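Local coordinates for protein thermosome subunit (Methanococcoides burtonii, PDB 3AQ1) that probably couples ATP binding and hydrolysis to the folding of unfolded proteins, as a group II chaperonin of the TCP-1 family, at residues 436-440 against 441-445; 446-449 against 450-453. One frame throughout, in Å; residues are numbered along the deposited sequence.

Interaction 1. Residues 436-440 against 441-445; sequences EVVDM and WENDV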
loop_
_atom_site.group_PDB
_atom_site.type_symbol
_atom_site.label_atom_id
_atom_site.label_comp_id
_atom_site.label_asym_id
_atom_site.label_seq_id
_atom_site.Cartn_x
_atom_site.Cartn_y
_atom_site.Cartn_z
ATOM N N GLU A 436 6.175 -28.936 -8.431
ATOM C CA GLU A 436 4.837 -29.536 -8.495
ATOM C C GLU A 436 3.708 -28.539 -8.777
ATOM O O GLU A 436 3.873 -27.328 -8.646
ATOM C CB GLU A 436 4.512 -30.269 -7.194
ATOM C CG GLU A 436 5.181 -31.611 -7.017
ATOM C CD GLU A 436 4.859 -32.221 -5.658
ATOM O OE1 GLU A 436 4.405 -31.477 -4.752
ATOM O OE2 GLU A 436 5.059 -33.446 -5.496
ATOM N N VAL A 437 2.555 -29.073 -9.160
ATOM C CA VAL A 437 1.346 -28.284 -9.293
ATOM C C VAL A 437 0.446 -28.526 -8.088
ATOM O O VAL A 437 0.103 -29.664 -7.778
ATOM C CB VAL A 437 0.578 -28.644 -10.551
ATOM C CG1 VAL A 437 -0.760 -27.948 -10.530
ATOM C CG2 VAL A 437 1.368 -28.252 -11.776
ATOM N N VAL A 438 0.064 -27.452 -7.407
ATOM C CA VAL A 438 -0.655 -27.574 -6.144
ATOM C C VAL A 438 -1.634 -26.417 -5.940
ATOM O O VAL A 438 -1.687 -25.495 -6.770
ATOM C CB VAL A 438 0.335 -27.639 -4.958
ATOM C CG1 VAL A 438 1.027 -29.009 -4.905
ATOM C CG2 VAL A 438 1.367 -26.522 -5.054
ATOM N N ASP A 439 -2.411 -26.477 -4.850
ATOM C CA ASP A 439 -3.372 -25.415 -4.506
ATOM C C ASP A 439 -2.640 -24.134 -4.073
ATOM O O ASP A 439 -2.166 -24.028 -2.942
ATOM C CB ASP A 439 -4.332 -25.888 -3.404
ATOM C CG ASP A 439 -5.540 -24.975 -3.242
ATOM O OD1 ASP A 439 -5.351 -23.747 -3.150
ATOM O OD2 ASP A 439 -6.682 -25.489 -3.206
ATOM N N MET A 440 -2.541 -23.166 -4.978
ATOM C CA MET A 440 -1.703 -22.000 -4.736
ATOM C C MET A 440 -2.183 -21.137 -3.568
ATOM O O MET A 440 -1.407 -20.353 -3.009
ATOM C CB MET A 440 -1.558 -21.165 -6.009
ATOM C CG MET A 440 -0.693 -21.819 -7.088
ATOM S SD MET A 440 1.079 -21.746 -6.815
ATOM C CE MET A 440 1.379 -23.277 -5.963
ATOM N N TRP A 441 -3.457 -21.281 -3.205
ATOM C CA TRP A 441 -3.970 -20.650 -2.002
ATOM C C TRP A 441 -3.410 -21.350 -0.752
ATOM O O TRP A 441 -2.805 -20.712 0.102
ATOM C CB TRP A 441 -5.500 -20.648 -1.989
ATOM C CG TRP A 441 -6.075 -20.102 -0.703
ATOM C CD1 TRP A 441 -6.519 -20.823 0.366
ATOM C CD2 TRP A 441 -6.235 -18.721 -0.348
ATOM N NE1 TRP A 441 -6.954 -19.981 1.356
ATOM C CE2 TRP A 441 -6.789 -18.686 0.946
ATOM C CE3 TRP A 441 -5.965 -17.515 -1.000
ATOM C CZ2 TRP A 441 -7.082 -17.490 1.601
ATOM C CZ3 TRP A 441 -6.246 -16.334 -0.353
ATOM C CH2 TRP A 441 -6.803 -16.327 0.938
ATOM N N GLU A 442 -3.605 -22.660 -0.648
ATOM C CA GLU A 442 -2.998 -23.419 0.438
ATOM C C GLU A 442 -1.505 -23.126 0.566
ATOM O O GLU A 442 -0.927 -23.305 1.637
ATOM C CB GLU A 442 -3.217 -24.922 0.244
ATOM C CG GLU A 442 -4.639 -25.374 0.484
ATOM C CD GLU A 442 -5.137 -24.957 1.850
ATOM O OE1 GLU A 442 -6.128 -24.195 1.907
ATOM O OE2 GLU A 442 -4.528 -25.376 2.863
ATOM N N ASN A 443 -0.888 -22.668 -0.523
ATOM C CA ASN A 443 0.559 -22.460 -0.563
ATOM C C ASN A 443 1.004 -20.998 -0.553
ATOM O O ASN A 443 2.140 -20.676 -0.916
ATOM C CB ASN A 443 1.177 -23.197 -1.752
ATOM C CG ASN A 443 1.614 -24.608 -1.398
ATOM O OD1 ASN A 443 2.663 -24.804 -0.785
ATOM N ND2 ASN A 443 0.811 -25.600 -1.786
ATOM N N ASP A 444 0.096 -20.119 -0.139
ATOM C CA ASP A 444 0.424 -18.724 0.153
ATOM C C ASP A 444 1.086 -17.992 -1.019
ATOM O O ASP A 444 2.031 -17.215 -0.838
ATOM C CB ASP A 444 1.293 -18.651 1.407
ATOM C CG ASP A 444 0.616 -19.282 2.616
ATOM O OD1 ASP A 444 -0.628 -19.163 2.725
ATOM O OD2 ASP A 444 1.321 -19.897 3.453
ATOM N N VAL A 445 0.585 -18.246 -2.220
ATOM C CA VAL A 445 1.028 -17.487 -3.368
ATOM C C VAL A 445 -0.127 -16.638 -3.872
ATOM O O VAL A 445 -0.804 -17.007 -4.828
ATOM C CB VAL A 445 1.557 -18.392 -4.495
ATOM C CG1 VAL A 445 2.192 -17.546 -5.567
ATOM C CG2 VAL A 445 2.571 -19.392 -3.944
#

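Interaction 2. Residues 446-449 against 450-453; sequences IEPL and RIKT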
loop_
_atom_site.group_PDB
_atom_site.type_symbol
_atom_site.label_atom_id
_atom_site.label_comp_id
_atom_site.label_asym_id
_atom_site.label_seq_id
_atom_site.Cartn_x
_atom_site.Cartn_y
_atom_site.Cartn_z
ATOM N N ILE A 446 -0.342 -15.500 -3.212
ATOM C CA ILE A 446 -1.445 -14.599 -3.542
ATOM C C ILE A 446 -1.000 -13.392 -4.374
ATOM O O ILE A 446 0.080 -12.842 -4.172
ATOM C CB ILE A 446 -2.138 -14.084 -2.273
ATOM C CG1 ILE A 446 -2.081 -15.136 -1.172
ATOM C CG2 ILE A 446 -3.583 -13.737 -2.562
ATOM C CD1 ILE A 446 -2.949 -16.319 -1.439
ATOM N N GLU A 447 -1.843 -12.998 -5.319
ATOM C CA GLU A 447 -1.620 -11.796 -6.119
ATOM C C GLU A 447 -2.879 -10.921 -6.078
ATOM O O GLU A 447 -4.001 -11.427 -6.120
ATOM C CB GLU A 447 -1.248 -12.148 -7.570
ATOM C CG GLU A 447 0.123 -12.806 -7.760
ATOM C CD GLU A 447 0.316 -13.381 -9.167
ATOM O OE1 GLU A 447 -0.667 -13.462 -9.936
ATOM O OE2 GLU A 447 1.453 -13.760 -9.510
ATOM N N PRO A 448 -2.700 -9.601 -5.991
ATOM C CA PRO A 448 -3.862 -8.719 -5.882
ATOM C C PRO A 448 -4.587 -8.654 -7.215
ATOM O O PRO A 448 -3.924 -8.601 -8.250
ATOM C CB PRO A 448 -3.239 -7.355 -5.579
ATOM C CG PRO A 448 -1.777 -7.609 -5.341
ATOM C CD PRO A 448 -1.446 -8.845 -6.087
ATOM N N LEU A 449 -5.918 -8.658 -7.195
ATOM C CA LEU A 449 -6.685 -8.523 -8.429
ATOM C C LEU A 449 -6.235 -7.332 -9.287
ATOM O O LEU A 449 -6.060 -7.466 -10.495
ATOM C CB LEU A 449 -8.182 -8.409 -8.143
ATOM C CG LEU A 449 -9.042 -8.351 -9.412
ATOM C CD1 LEU A 449 -8.888 -9.624 -10.205
ATOM C CD2 LEU A 449 -10.494 -8.122 -9.088
ATOM N N ARG A 450 -6.048 -6.165 -8.673
ATOM C CA ARG A 450 -5.743 -4.966 -9.457
ATOM C C ARG A 450 -4.462 -5.104 -10.292
ATOM O O ARG A 450 -4.386 -4.606 -11.412
ATOM C CB ARG A 450 -5.725 -3.696 -8.592
ATOM C CG ARG A 450 -4.401 -3.396 -7.904
ATOM C CD ARG A 450 -4.448 -2.064 -7.159
ATOM N NE ARG A 450 -5.725 -1.872 -6.482
ATOM C CZ ARG A 450 -5.888 -1.124 -5.400
ATOM N NH1 ARG A 450 -4.855 -0.496 -4.867
ATOM N NH2 ARG A 450 -7.081 -1.011 -4.842
ATOM N N ILE A 451 -3.462 -5.791 -9.763
ATOM C CA ILE A 451 -2.249 -6.020 -10.533
ATOM C C ILE A 451 -2.550 -6.936 -11.715
ATOM O O ILE A 451 -2.175 -6.651 -12.849
ATOM C CB ILE A 451 -1.118 -6.617 -9.669
ATOM C CG1 ILE A 451 -0.562 -5.548 -8.722
ATOM C CG2 ILE A 451 -0.014 -7.185 -10.543
ATOM C CD1 ILE A 451 -0.177 -4.246 -9.414
ATOM N N LYS A 452 -3.244 -8.034 -11.453
ATOM C CA LYS A 452 -3.549 -8.955 -12.523
ATOM C C LYS A 452 -4.310 -8.268 -13.682
ATOM O O LYS A 452 -3.998 -8.514 -14.850
ATOM C CB LYS A 452 -4.297 -10.179 -11.990
ATOM C CG LYS A 452 -4.293 -11.340 -12.948
ATOM C CD LYS A 452 -2.856 -11.764 -13.303
ATOM C CE LYS A 452 -2.170 -12.475 -12.140
ATOM N NZ LYS A 452 -0.796 -12.915 -12.498
ATOM N N THR A 453 -5.287 -7.405 -13.372
ATOM C CA THR A 453 -6.058 -6.747 -14.428
ATOM C C THR A 453 -5.298 -5.589 -15.044
ATOM O O THR A 453 -5.481 -5.285 -16.213
ATOM C CB THR A 453 -7.444 -6.226 -13.975
ATOM O OG1 THR A 453 -7.292 -5.204 -12.979
ATOM C CG2 THR A 453 -8.304 -7.353 -13.440
#

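Interaction 1. Residues 436-440 against 441-445
W441 is the first residue of the bend to meet the end of strand 437-439, and the carboxylate of D439 receives it. D439 has CG anti to its own N (chi1 -166°), which folds OD1 forward over the chain that follows. The backbone N of W441 gives D439 OD1 a weak hydrogen bond, and W441 CB lies 3.3 Å from that oxygen. The indole itself leads away from the strand, touching V358 and V360, with the ammonium of K106 making a cation-pi contact. E442 offers the better-aligned donor: its N reaches D439 OD1 at 3.2 Å in a nearly straight bond (166°), coming from above the carboxylate plane. A further, weak bond to OD1 comes from N427 ND2. The E442 side chain touches through its methylene, with CG 3.9 Å from D439 CG, and the two carboxylate planes stand almost perpendicular, their acidic ends apart. N443 turns back toward the strand and crosses V438 at about a right angle, its amide nitrogen ND2 3.4 Å from the methyl CG2 of V438. D444 points away from the strand; its backbone N closes a type I turn on W441 O at 3.0 Å, while OD1 forms a salt bridge with K106, which also bonds W441 O. V445 brings the chain back to M440: its N meets M440 O at 3.0 Å. Alongside, V445 CG2 lies 4.0 Å from M440 SD, the two side chains pointing the same way. The D439 bonds resemble an Asx turn at the start of the bend, though the one from W441 N is weak, and the bonds V445 N to M440 O and D444 N to W441 O, with D444 in the left-handed region, form a Schellman motif at its end.

Interaction 2. Residues 446-449 against 450-453
E447 keeps CG anti to its carbonyl carbon (chi1 -69°) and is extended beyond it, while K452 sets CG anti to its own N (chi1 -163°) and then bends twice, so that the two charged ends converge from strand and helix. The setting is a strand-to-helix junction in the chaperonin equatorial domain: strand 446-448 runs straight into helix 449-467, with P448 at the N-cap. The two side chains cross at a slant and form a salt bridge through one carboxylate oxygen, with K452 NZ 2.6 Å from E447 OE1, although the exact place of that oxygen is less certain. E447 OE2 stays farther off, 3.8 Å from K452 NZ. K452 NZ also forms a salt bridge with E366, so two acids share it. A leucine in place of E447 would probably leave K452 NZ without its mate on the strand, and with one tie fewer to fix how the lysine end is turned.

P448 opens the helix through its carbonyl. Its O takes a weak hydrogen bond from K452 N, long at 3.3 Å but nearly straight, and another weak, strongly bent one from I451 N. Its ring lies alongside I451, pointing the same way, with P448 CG 4.1 Å from I451 CG1; V351 and D355 of helix 332-355 also touch that proline. The guanidinium of R450 belongs to the same neighbour, pairing through NE with D355 and through NH2 with E354. L449 touches L89 of helix 71-92 and crosses T453, its CD1 4.0 Å from T453 CG2. The next i to i+4 bond is stronger: T453 N gives its hydrogen to L449 O at 3.0 Å, with an angle of 161° at the hydrogen.

The two contacts follow one another along the chain: interaction 1 is the bend leaving strand 437-439, and interaction 2 is the passage from strand 446-448 into helix 449-467. Their centres lie about 16 Å apart, yet they touch where W441 CE3 packs on I446 CD1, at 3.3 Å, and both lean on strand 357-360. Interaction 1 lies at the surface, about 24 Å from the centre of the chain, and rests largely on backbone donors drawn to a carboxylate and to carbonyls. Interaction 2 is partly buried, about 13 Å from that centre, and combines a salt bridge with apolar contacts, its proline and leucine side chains meeting helices 332-355 and 71-92.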